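Local coordinates for rhodopsin (Rubrobacter xylanophilus, PDB 6KFQ), which probably works as a light-driven proton pump, using a bound retinal within a bundle of membrane-spanning helices, at residues A3-I8 with L200-D205; A70-W75 with I180-G185; L89-P94 with F150-R155. One frame throughout, in Å; residues are numbered along the deposited sequence.

Overall arrangement
Interactions 1 and 2 sit side by side at one end of the helix bundle, their centres about 12 Å apart. They touch through Phe201, whose CE1 lies 3.7 Å from CH2 of Trp75. Asp205 OD1 is also 3.7 Å from NE1 of Trp75. Interaction 2 lines the retinal pocket. Interaction 1 packs on a lipid at the outside of the bundle, and its Asp205 reaches the pocket. Interaction 3 lies at the far end of the bundle, its centre about 30 Å from that of interaction 2 and about 33 Å from that of interaction 1. Helix 70-90 carries one side of interactions 2 and 3: its early part belongs to the former, its C-terminal end to the latter.

Interaction 1: residues A3-I8 with L200-D205. With MPG ([(Z)-octadec-9-enyl] (2R)-2,3-bis(oxidanyl)propanoate), chain Q.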
loop_
_atom_site.group_PDB
_atom_site.type_symbol
_atom_site.label_atom_id
_atom_site.label_comp_id
_atom_site.label_asym_id
_atom_site.label_seq_id
_atom_site.Cartn_x
_atom_site.Cartn_y
_atom_site.Cartn_z
ATOM N N ALA A 3 -0.896 19.899 7.995
ATOM C CA ALA A 3 -0.989 19.301 9.322
ATOM C C ALA A 3 -2.350 18.659 9.547
ATOM O O ALA A 3 -2.445 17.589 10.161
ATOM C CB ALA A 3 -0.722 20.354 10.401
ATOM N N LEU A 4 -3.417 19.303 9.069
ATOM C CA LEU A 4 -4.749 18.736 9.240
ATOM C C LEU A 4 -4.843 17.362 8.598
ATOM O O LEU A 4 -5.306 16.403 9.225
ATOM C CB LEU A 4 -5.801 19.669 8.649
ATOM C CG LEU A 4 -7.191 19.040 8.553
ATOM C CD1 LEU A 4 -7.690 18.512 9.917
ATOM C CD2 LEU A 4 -8.158 20.049 7.985
ATOM N N TRP A 5 -4.412 17.243 7.338
ATOM C CA TRP A 5 -4.534 15.956 6.656
ATOM C C TRP A 5 -3.656 14.893 7.297
ATOM O O TRP A 5 -4.013 13.709 7.285
ATOM C CB TRP A 5 -4.197 16.116 5.171
ATOM C CG TRP A 5 -4.805 17.351 4.566
ATOM C CD1 TRP A 5 -4.157 18.324 3.855
ATOM C CD2 TRP A 5 -6.181 17.749 4.625
ATOM N NE1 TRP A 5 -5.045 19.295 3.467
ATOM C CE2 TRP A 5 -6.292 18.971 3.930
ATOM C CE3 TRP A 5 -7.327 17.197 5.203
ATOM C CZ2 TRP A 5 -7.501 19.647 3.800
ATOM C CZ3 TRP A 5 -8.531 17.871 5.067
ATOM C CH2 TRP A 5 -8.605 19.082 4.377
ATOM N N LEU A 6 -2.512 15.281 7.861
ATOM C CA LEU A 6 -1.661 14.296 8.525
ATOM C C LEU A 6 -2.305 13.786 9.811
ATOM O O LEU A 6 -2.169 12.607 10.160
ATOM C CB LEU A 6 -0.287 14.903 8.806
ATOM C CG LEU A 6 0.510 15.276 7.544
ATOM C CD1 LEU A 6 1.730 16.121 7.912
ATOM C CD2 LEU A 6 0.928 14.021 6.765
ATOM N N TRP A 7 -3.007 14.654 10.536
ATOM C CA TRP A 7 -3.670 14.197 11.760
ATOM C C TRP A 7 -4.862 13.305 11.443
ATOM O O TRP A 7 -5.104 12.308 12.135
ATOM C CB TRP A 7 -4.106 15.391 12.605
ATOM C CG TRP A 7 -3.015 15.925 13.466
ATOM C CD1 TRP A 7 -2.443 17.165 13.391
ATOM C CD2 TRP A 7 -2.354 15.241 14.541
ATOM N NE1 TRP A 7 -1.469 17.292 14.350
ATOM C CE2 TRP A 7 -1.392 16.129 15.069
ATOM C CE3 TRP A 7 -2.473 13.966 15.097
ATOM C CZ2 TRP A 7 -0.564 15.787 16.134
ATOM C CZ3 TRP A 7 -1.649 13.625 16.157
ATOM C CH2 TRP A 7 -0.706 14.535 16.670
ATOM N N ILE A 8 -5.618 13.648 10.398
ATOM C CA ILE A 8 -6.700 12.779 9.951
ATOM C C ILE A 8 -6.143 11.432 9.514
ATOM O O ILE A 8 -6.699 10.379 9.844
ATOM C CB ILE A 8 -7.493 13.452 8.817
ATOM C CG1 ILE A 8 -8.319 14.626 9.347
ATOM C CG2 ILE A 8 -8.387 12.421 8.104
ATOM C CD1 ILE A 8 -8.868 15.486 8.220
ATOM N N LEU A 200 -4.330 14.332 -0.894
ATOM C CA LEU A 200 -4.589 13.269 -1.856
ATOM C C LEU A 200 -3.990 11.950 -1.390
ATOM O O LEU A 200 -4.657 10.908 -1.428
ATOM C CB LEU A 200 -4.045 13.669 -3.229
ATOM C CG LEU A 200 -4.867 14.802 -3.850
ATOM C CD1 LEU A 200 -4.216 15.324 -5.124
ATOM C CD2 LEU A 200 -6.305 14.335 -4.124
ATOM N N PHE A 201 -2.720 11.968 -0.961
ATOM C CA PHE A 201 -2.114 10.737 -0.458
ATOM C C PHE A 201 -2.861 10.224 0.769
ATOM O O PHE A 201 -2.956 9.006 0.971
ATOM C CB PHE A 201 -0.636 10.951 -0.101
ATOM C CG PHE A 201 0.304 10.953 -1.276
ATOM C CD1 PHE A 201 0.209 9.992 -2.286
ATOM C CD2 PHE A 201 1.311 11.901 -1.359
ATOM C CE1 PHE A 201 1.098 9.993 -3.351
ATOM C CE2 PHE A 201 2.199 11.918 -2.429
ATOM C CZ PHE A 201 2.090 10.962 -3.430
ATOM N N MET A 202 -3.391 11.130 1.599
ATOM C CA MET A 202 -4.135 10.687 2.774
ATOM C C MET A 202 -5.397 9.935 2.374
ATOM O O MET A 202 -5.704 8.882 2.948
ATOM C CB MET A 202 -4.472 11.881 3.675
ATOM C CG MET A 202 -5.319 11.515 4.901
ATOM S SD MET A 202 -7.092 11.598 4.559
ATOM C CE MET A 202 -7.316 13.351 4.291
ATOM N N VAL A 203 -6.142 10.451 1.391
ATOM C CA VAL A 203 -7.351 9.762 0.951
ATOM C C VAL A 203 -6.991 8.413 0.348
ATOM O O VAL A 203 -7.588 7.382 0.684
ATOM C CB VAL A 203 -8.145 10.622 -0.049
ATOM C CG1 VAL A 203 -9.336 9.842 -0.588
ATOM C CG2 VAL A 203 -8.610 11.920 0.600
ATOM N N LEU A 204 -5.991 8.399 -0.546
ATOM C CA LEU A 204 -5.534 7.144 -1.126
ATOM C C LEU A 204 -5.093 6.163 -0.047
ATOM O O LEU A 204 -5.472 4.986 -0.073
ATOM C CB LEU A 204 -4.381 7.413 -2.109
ATOM C CG LEU A 204 -4.799 8.174 -3.367
ATOM C CD1 LEU A 204 -3.556 8.563 -4.200
ATOM C CD2 LEU A 204 -5.732 7.301 -4.192
ATOM N N ASP A 205 -4.257 6.618 0.889
ATOM C CA ASP A 205 -3.766 5.716 1.932
ATOM C C ASP A 205 -4.913 5.090 2.719
ATOM O O ASP A 205 -4.904 3.887 2.993
ATOM C CB ASP A 205 -2.845 6.460 2.897
ATOM C CG ASP A 205 -1.472 6.730 2.318
ATOM O OD1 ASP A 205 -1.130 6.162 1.252
ATOM O OD2 ASP A 205 -0.733 7.516 2.952
HETATM C C7 MPG Q . -2.666 26.364 3.308
HETATM C C8 MPG Q . -3.248 26.001 1.976
HETATM C C9 MPG Q . -4.607 25.374 2.054
HETATM C C10 MPG Q . -4.940 24.213 1.540
HETATM C C11 MPG Q . -6.304 23.593 1.515
HETATM C C12 MPG Q . -6.326 22.235 0.874
HETATM C C13 MPG Q . -7.713 21.631 0.739
HETATM C C14 MPG Q . -7.737 20.258 0.111
HETATM C C15 MPG Q . -9.123 19.690 -0.112
HETATM C C16 MPG Q . -9.907 19.412 1.146
HETATM C C17 MPG Q . -11.274 18.817 0.910
HETATM C C18 MPG Q . -11.988 18.374 2.163
#
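Met202 reaches across to both Trp5 and Ile8, and the contact across the helices is almost wholly apolar. The CA atoms of Trp5 and Met202 are 6.6 Å apart. With chi1 at 177°, the Met202 side chain extends away from its own N and reaches helix 2-23, where CG meets Trp5 O at 3.5 Å. The chain then bends at its next two torsions. CE is brought obliquely to the indole, 4.0 Å from Trp5 CE3, and the two side chains cross at about a right angle. SD lies 3.9 Å from Ile8 CG2. Met202 was modelled in two conformers, so the contacts of its SD and CE hold for one of them.

The second kind of contact is with lipid. The six-membered part of the Trp5 indole meets the octadecenyl chain of a bound glycerate ester (MPG). CH2 of Trp5 comes within 3.5 Å of lipid C16, and CZ2 lies 3.7 Å from lipid C13. Leu4 CG lies above one face of the indole, 3.8 Å from its plane and offset toward the rim. The ring is thus packed by its own helix, by Met202 and by the lipid, and Phe199 meets it edge-to-face.

The polar atoms are satisfied elsewhere. Trp5 NE1 is hydrogen-bonded to Ser195 OG, and Asp205 to Tyr49 and Tyr178. Asp205 also touches retinal.

The contact joins the first and last membrane-spanning helices. This closure of the ring of helices is characteristic of the seven-helix microbial rhodopsin fold.

Interaction 2: residues A70-W75 with I180-G185. With RET (retinal), chain R.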
loop_
_atom_site.group_PDB
_atom_site.type_symbol
_atom_site.label_atom_id
_atom_site.label_comp_id
_atom_site.label_asym_id
_atom_site.label_seq_id
_atom_site.Cartn_x
_atom_site.Cartn_y
_atom_site.Cartn_z
ATOM N N ALA A 70 9.114 10.269 5.284
ATOM C CA ALA A 70 8.608 9.196 6.140
ATOM C C ALA A 70 7.517 8.403 5.438
ATOM O O ALA A 70 7.335 7.211 5.716
ATOM C CB ALA A 70 8.075 9.773 7.455
ATOM N N ARG A 71 6.771 9.073 4.557
ATOM C CA ARG A 71 5.802 8.456 3.662
ATOM C C ARG A 71 6.336 7.182 3.016
ATOM O O ARG A 71 5.668 6.138 2.990
ATOM C CB ARG A 71 5.452 9.506 2.603
ATOM C CG ARG A 71 4.416 9.134 1.633
ATOM C CD ARG A 71 4.078 10.283 0.686
ATOM N NE ARG A 71 3.780 11.566 1.330
ATOM C CZ ARG A 71 2.701 11.832 2.071
ATOM N NH1 ARG A 71 1.797 10.895 2.338
ATOM N NH2 ARG A 71 2.542 13.050 2.574
ATOM N N TYR A 72 7.552 7.252 2.490
ATOM C CA TYR A 72 8.112 6.126 1.753
ATOM C C TYR A 72 8.566 4.992 2.664
ATOM O O TYR A 72 8.635 3.841 2.217
ATOM C CB TYR A 72 9.283 6.616 0.892
ATOM C CG TYR A 72 8.886 7.659 -0.137
ATOM C CD1 TYR A 72 8.729 9.000 0.223
ATOM C CD2 TYR A 72 8.675 7.308 -1.471
ATOM C CE1 TYR A 72 8.369 9.955 -0.709
ATOM C CE2 TYR A 72 8.314 8.256 -2.410
ATOM C CZ TYR A 72 8.157 9.579 -2.025
ATOM O OH TYR A 72 7.806 10.528 -2.962
ATOM N N ILE A 73 8.884 5.291 3.925
ATOM C CA ILE A 73 9.266 4.237 4.856
ATOM C C ILE A 73 8.051 3.403 5.217
ATOM O O ILE A 73 8.126 2.169 5.297
ATOM C CB ILE A 73 9.933 4.840 6.104
ATOM C CG1 ILE A 73 10.987 5.879 5.703
ATOM C CG2 ILE A 73 10.535 3.737 6.964
ATOM C CD1 ILE A 73 12.099 5.325 4.843
ATOM N N ASP A 74 6.923 4.070 5.468
ATOM C CA ASP A 74 5.622 3.417 5.498
ATOM C C ASP A 74 5.460 2.509 4.280
ATOM O O ASP A 74 5.305 1.290 4.408
ATOM C CB ASP A 74 4.546 4.518 5.566
ATOM C CG ASP A 74 3.103 4.012 5.404
ATOM O OD1 ASP A 74 2.866 2.912 4.866
ATOM O OD2 ASP A 74 2.181 4.777 5.797
ATOM N N TRP A 75 5.535 3.094 3.083
ATOM C CA TRP A 75 5.201 2.360 1.865
ATOM C C TRP A 75 6.089 1.143 1.670
ATOM O O TRP A 75 5.606 0.078 1.275
ATOM C CB TRP A 75 5.306 3.280 0.656
ATOM C CG TRP A 75 4.286 4.379 0.642
ATOM C CD1 TRP A 75 3.223 4.542 1.495
ATOM C CD2 TRP A 75 4.231 5.464 -0.280
ATOM N NE1 TRP A 75 2.520 5.672 1.158
ATOM C CE2 TRP A 75 3.115 6.253 0.066
ATOM C CE3 TRP A 75 5.021 5.852 -1.367
ATOM C CZ2 TRP A 75 2.764 7.395 -0.640
ATOM C CZ3 TRP A 75 4.677 7.000 -2.059
ATOM C CH2 TRP A 75 3.562 7.757 -1.693
ATOM N N ILE A 180 0.471 9.594 -10.138
ATOM C CA ILE A 180 -0.184 10.806 -10.629
ATOM C C ILE A 180 -0.108 11.908 -9.579
ATOM O O ILE A 180 0.240 13.056 -9.882
ATOM C CB ILE A 180 -1.640 10.501 -11.026
ATOM C CG1 ILE A 180 -1.671 9.464 -12.150
ATOM C CG2 ILE A 180 -2.387 11.794 -11.409
ATOM C CD1 ILE A 180 -3.059 9.071 -12.586
ATOM N N VAL A 181 -0.435 11.576 -8.325
ATOM C CA VAL A 181 -0.325 12.564 -7.254
ATOM C C VAL A 181 1.114 13.061 -7.149
ATOM O O VAL A 181 1.370 14.267 -7.049
ATOM C CB VAL A 181 -0.809 11.968 -5.922
ATOM C CG1 VAL A 181 -0.516 12.945 -4.796
ATOM C CG2 VAL A 181 -2.301 11.646 -5.993
ATOM N N TRP A 182 2.070 12.128 -7.164
ATOM C CA TRP A 182 3.485 12.482 -7.158
ATOM C C TRP A 182 3.790 13.488 -8.259
ATOM O O TRP A 182 4.461 14.501 -8.031
ATOM C CB TRP A 182 4.314 11.208 -7.342
ATOM C CG TRP A 182 5.771 11.283 -6.999
ATOM C CD1 TRP A 182 6.355 10.874 -5.836
ATOM C CD2 TRP A 182 6.841 11.725 -7.853
ATOM N NE1 TRP A 182 7.718 11.049 -5.903
ATOM C CE2 TRP A 182 8.043 11.573 -7.128
ATOM C CE3 TRP A 182 6.893 12.251 -9.148
ATOM C CZ2 TRP A 182 9.294 11.922 -7.659
ATOM C CZ3 TRP A 182 8.148 12.595 -9.684
ATOM C CH2 TRP A 182 9.325 12.430 -8.935
ATOM N N LEU A 183 3.264 13.241 -9.459
ATOM C CA LEU A 183 3.606 14.085 -10.600
ATOM C C LEU A 183 2.987 15.471 -10.503
ATOM O O LEU A 183 3.590 16.445 -10.969
ATOM C CB LEU A 183 3.176 13.421 -11.906
ATOM C CG LEU A 183 4.085 12.327 -12.459
ATOM C CD1 LEU A 183 3.425 11.714 -13.679
ATOM C CD2 LEU A 183 5.466 12.876 -12.837
ATOM N N ILE A 184 1.787 15.595 -9.927
ATOM C CA ILE A 184 1.201 16.925 -9.809
ATOM C C ILE A 184 1.666 17.642 -8.550
ATOM O O ILE A 184 1.580 18.878 -8.487
ATOM C CB ILE A 184 -0.337 16.884 -9.861
ATOM C CG1 ILE A 184 -0.908 16.132 -8.660
ATOM C CG2 ILE A 184 -0.798 16.247 -11.173
ATOM C CD1 ILE A 184 -2.418 16.099 -8.650
ATOM N N GLY A 185 2.190 16.913 -7.568
ATOM C CA GLY A 185 2.592 17.499 -6.306
ATOM C C GLY A 185 3.978 18.108 -6.375
ATOM O O GLY A 185 4.542 18.337 -7.449
HETATM C C1 RET R . 5.768 6.591 -6.577
HETATM C C2 RET R . 6.616 7.587 -7.382
HETATM C C3 RET R . 7.423 6.975 -8.507
HETATM C C4 RET R . 6.537 6.198 -9.460
HETATM C C5 RET R . 5.480 5.360 -8.775
HETATM C C6 RET R . 5.194 5.468 -7.465
HETATM C C7 RET R . 4.157 4.626 -6.885
HETATM C C8 RET R . 3.775 4.453 -5.590
HETATM C C9 RET R . 2.732 3.614 -5.046
HETATM C C10 RET R . 2.407 3.752 -3.748
HETATM C C11 RET R . 1.416 3.027 -3.007
HETATM C C12 RET R . 1.238 3.257 -1.710
HETATM C C13 RET R . 0.302 2.601 -0.827
HETATM C C14 RET R . 0.347 2.889 0.495
HETATM C C15 RET R . -0.459 2.330 1.543
HETATM C C16 RET R . 6.665 6.009 -5.476
HETATM C C17 RET R . 4.664 7.444 -5.922
HETATM C C18 RET R . 4.934 4.282 -9.670
HETATM C C19 RET R . 2.037 2.645 -5.959
HETATM C C20 RET R . -0.651 1.603 -1.422
#
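The indole of Trp182 has retinal C2 over one face, 3.6 Å above the plane and offset toward the rim, and Tyr72 OH at its edge, in plane. Retinal C16 and Trp182 NE1 both lie at the edge of the Tyr72 ring. Trp75 is sandwiched: Arg71 CG lies over one face and retinal C12 over the other, 3.8 Å above the plane. Its CD1 is 3.5 Å from retinal C14. With an alanine in place of Trp75, this part of the polyene would probably lose its flat wall, and a gap would open between retinal and Arg71.

Trp182 NE1 gives a weak hydrogen bond to Tyr72 OH, 3.0 Å long but bent to 125° at the hydrogen. The stronger polar partner of that hydroxyl is Glu187. Trp182 CG is anti to the backbone N (chi1 -164°), which turns the indole face onto C2 of the retinal ring. Tyr72 CE2, 4.1 Å from retinal C16, and Trp182 both touch the ring end of the chromophore.

The contact joins helices 70-90 and 158-184. Phe131 of helix 124-153 stacks on Trp182. Helix 98-120 adds Leu116, Ile112 and Ala118, and helix 194-218 sets Phe201 edge-to-face against Trp75.

Interaction 3: residues L89-P94 with F150-R155; sequences LALADP and FAEASR
Ala90 and Ala153 bring their CA atoms to 4.1 Å, a very close approach of two backbones where helix 70-90 ends. Their small side chains allow it: the two CB atoms meet at 4.0 Å. Leu91, the first residue past the helix, lays its CD2 over Glu152, 3.5 Å from CD and 3.8 Å from both OE1 and OE2. The methyl therefore sits above the carboxylate, on one side of its plane. Glu152 is bent at chi2 (-87°), which turns the carboxylate back under this methyl.

Arg155 NH2 comes from the other side of that plane and meets Glu152 OE1 at 2.9 Å, 38° out of the plane, in a salt bridge. OE1 also accepts a hydrogen bond of 3.1 Å from a water, which in turn accepts one of 2.8 Å from Ala92 N. The water thus ties the turn after helix 70-90 to the acid. OE2 has its own salt bridge, to Arg148 one turn earlier. Two arginines and a water grip the carboxylate and would probably keep it ionised.

The end of helix 70-90 meets the last turns of helix 124-153 here. Leu149 touches Ala90 and Leu91, Ile101 of helix 98-120 packs on Leu91, and Phe164 of helix 158-184 packs on Ala153.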
loop_
_atom_site.group_PDB
_atom_site.type_symbol
_atom_site.label_atom_id
_atom_site.label_comp_id
_atom_site.label_asym_id
_atom_site.label_seq_id
_atom_site.Cartn_x
_atom_site.Cartn_y
_atom_site.Cartn_z
ATOM N N LEU A 89 -4.513 -14.706 -0.422
ATOM C CA LEU A 89 -5.853 -14.966 -0.944
ATOM C C LEU A 89 -5.807 -15.861 -2.177
ATOM O O LEU A 89 -6.538 -16.855 -2.259
ATOM C CB LEU A 89 -6.555 -13.659 -1.300
ATOM C CG LEU A 89 -7.083 -12.772 -0.178
ATOM C CD1 LEU A 89 -7.740 -11.545 -0.799
ATOM C CD2 LEU A 89 -8.073 -13.524 0.711
ATOM N N ALA A 90 -4.951 -15.515 -3.151
ATOM C CA ALA A 90 -4.993 -16.124 -4.482
ATOM C C ALA A 90 -4.334 -17.500 -4.531
ATOM O O ALA A 90 -4.799 -18.382 -5.263
ATOM C CB ALA A 90 -4.314 -15.203 -5.506
ATOM N N LEU A 91 -3.253 -17.706 -3.784
ATOM C CA LEU A 91 -2.450 -18.913 -3.918
ATOM C C LEU A 91 -2.853 -19.962 -2.887
ATOM O O LEU A 91 -2.854 -19.696 -1.680
ATOM C CB LEU A 91 -0.961 -18.577 -3.787
ATOM C CG LEU A 91 -0.417 -17.526 -4.761
ATOM C CD1 LEU A 91 0.914 -16.958 -4.256
ATOM C CD2 LEU A 91 -0.251 -18.086 -6.166
ATOM N N ALA A 92 -3.177 -21.165 -3.376
ATOM C CA ALA A 92 -3.644 -22.231 -2.497
ATOM C C ALA A 92 -2.528 -22.778 -1.616
ATOM O O ALA A 92 -2.797 -23.284 -0.520
ATOM C CB ALA A 92 -4.268 -23.353 -3.325
ATOM N N ASP A 93 -1.278 -22.697 -2.070
ATOM C CA ASP A 93 -0.124 -23.111 -1.273
ATOM C C ASP A 93 1.017 -22.155 -1.567
ATOM O O ASP A 93 1.817 -22.382 -2.486
ATOM C CB ASP A 93 0.288 -24.554 -1.573
ATOM C CG ASP A 93 1.282 -25.099 -0.561
ATOM O OD1 ASP A 93 1.743 -26.247 -0.733
ATOM O OD2 ASP A 93 1.586 -24.384 0.419
ATOM N N PRO A 94 1.133 -21.066 -0.801
ATOM C CA PRO A 94 2.191 -20.079 -1.075
ATOM C C PRO A 94 3.598 -20.612 -0.850
ATOM O O PRO A 94 4.550 -20.043 -1.399
ATOM C CB PRO A 94 1.865 -18.934 -0.106
ATOM C CG PRO A 94 0.437 -19.179 0.330
ATOM C CD PRO A 94 0.261 -20.655 0.310
ATOM N N PHE A 150 -4.639 -13.310 -10.770
ATOM C CA PHE A 150 -6.033 -13.453 -11.189
ATOM C C PHE A 150 -6.312 -14.876 -11.647
ATOM O O PHE A 150 -7.390 -15.423 -11.387
ATOM C CB PHE A 150 -6.370 -12.458 -12.301
ATOM C CG PHE A 150 -6.840 -11.118 -11.796
ATOM C CD1 PHE A 150 -5.928 -10.120 -11.501
ATOM C CD2 PHE A 150 -8.196 -10.862 -11.613
ATOM C CE1 PHE A 150 -6.348 -8.879 -11.033
ATOM C CE2 PHE A 150 -8.628 -9.624 -11.148
ATOM C CZ PHE A 150 -7.702 -8.631 -10.860
ATOM N N ALA A 151 -5.349 -15.492 -12.331
ATOM C CA ALA A 151 -5.531 -16.873 -12.758
ATOM C C ALA A 151 -5.525 -17.821 -11.567
ATOM O O ALA A 151 -6.341 -18.746 -11.499
ATOM C CB ALA A 151 -4.443 -17.256 -13.763
ATOM N N GLU A 152 -4.608 -17.608 -10.621
ATOM C CA GLU A 152 -4.567 -18.446 -9.429
ATOM C C GLU A 152 -5.863 -18.344 -8.638
ATOM O O GLU A 152 -6.423 -19.360 -8.214
ATOM C CB GLU A 152 -3.381 -18.047 -8.558
ATOM C CG GLU A 152 -2.027 -18.329 -9.209
ATOM C CD GLU A 152 -1.543 -19.736 -8.938
ATOM O OE1 GLU A 152 -2.273 -20.499 -8.266
ATOM O OE2 GLU A 152 -0.425 -20.073 -9.390
ATOM N N ALA A 153 -6.360 -17.119 -8.442
ATOM C CA ALA A 153 -7.552 -16.928 -7.621
ATOM C C ALA A 153 -8.790 -17.559 -8.247
ATOM O O ALA A 153 -9.744 -17.894 -7.532
ATOM C CB ALA A 153 -7.783 -15.434 -7.383
ATOM N N SER A 154 -8.805 -17.721 -9.570
ATOM C CA SER A 154 -9.959 -18.331 -10.213
ATOM C C SER A 154 -10.085 -19.815 -9.894
ATOM O O SER A 154 -11.139 -20.397 -10.163
ATOM C CB SER A 154 -9.877 -18.123 -11.724
ATOM O OG SER A 154 -8.733 -18.770 -12.245
ATOM N N ARG A 155 -9.043 -20.434 -9.332
ATOM C CA ARG A 155 -9.098 -21.822 -8.891
ATOM C C ARG A 155 -9.487 -21.959 -7.426
ATOM O O ARG A 155 -9.644 -23.082 -6.940
ATOM C CB ARG A 155 -7.741 -22.504 -9.112
ATOM C CG ARG A 155 -7.313 -22.595 -10.562
ATOM C CD ARG A 155 -6.112 -23.521 -10.720
ATOM N NE ARG A 155 -4.997 -23.111 -9.869
ATOM C CZ ARG A 155 -3.801 -23.694 -9.866
ATOM N NH1 ARG A 155 -3.556 -24.719 -10.672
ATOM N NH2 ARG A 155 -2.849 -23.250 -9.055
HETATM O O HOH W 1 -1.652 -21.942 -5.597
#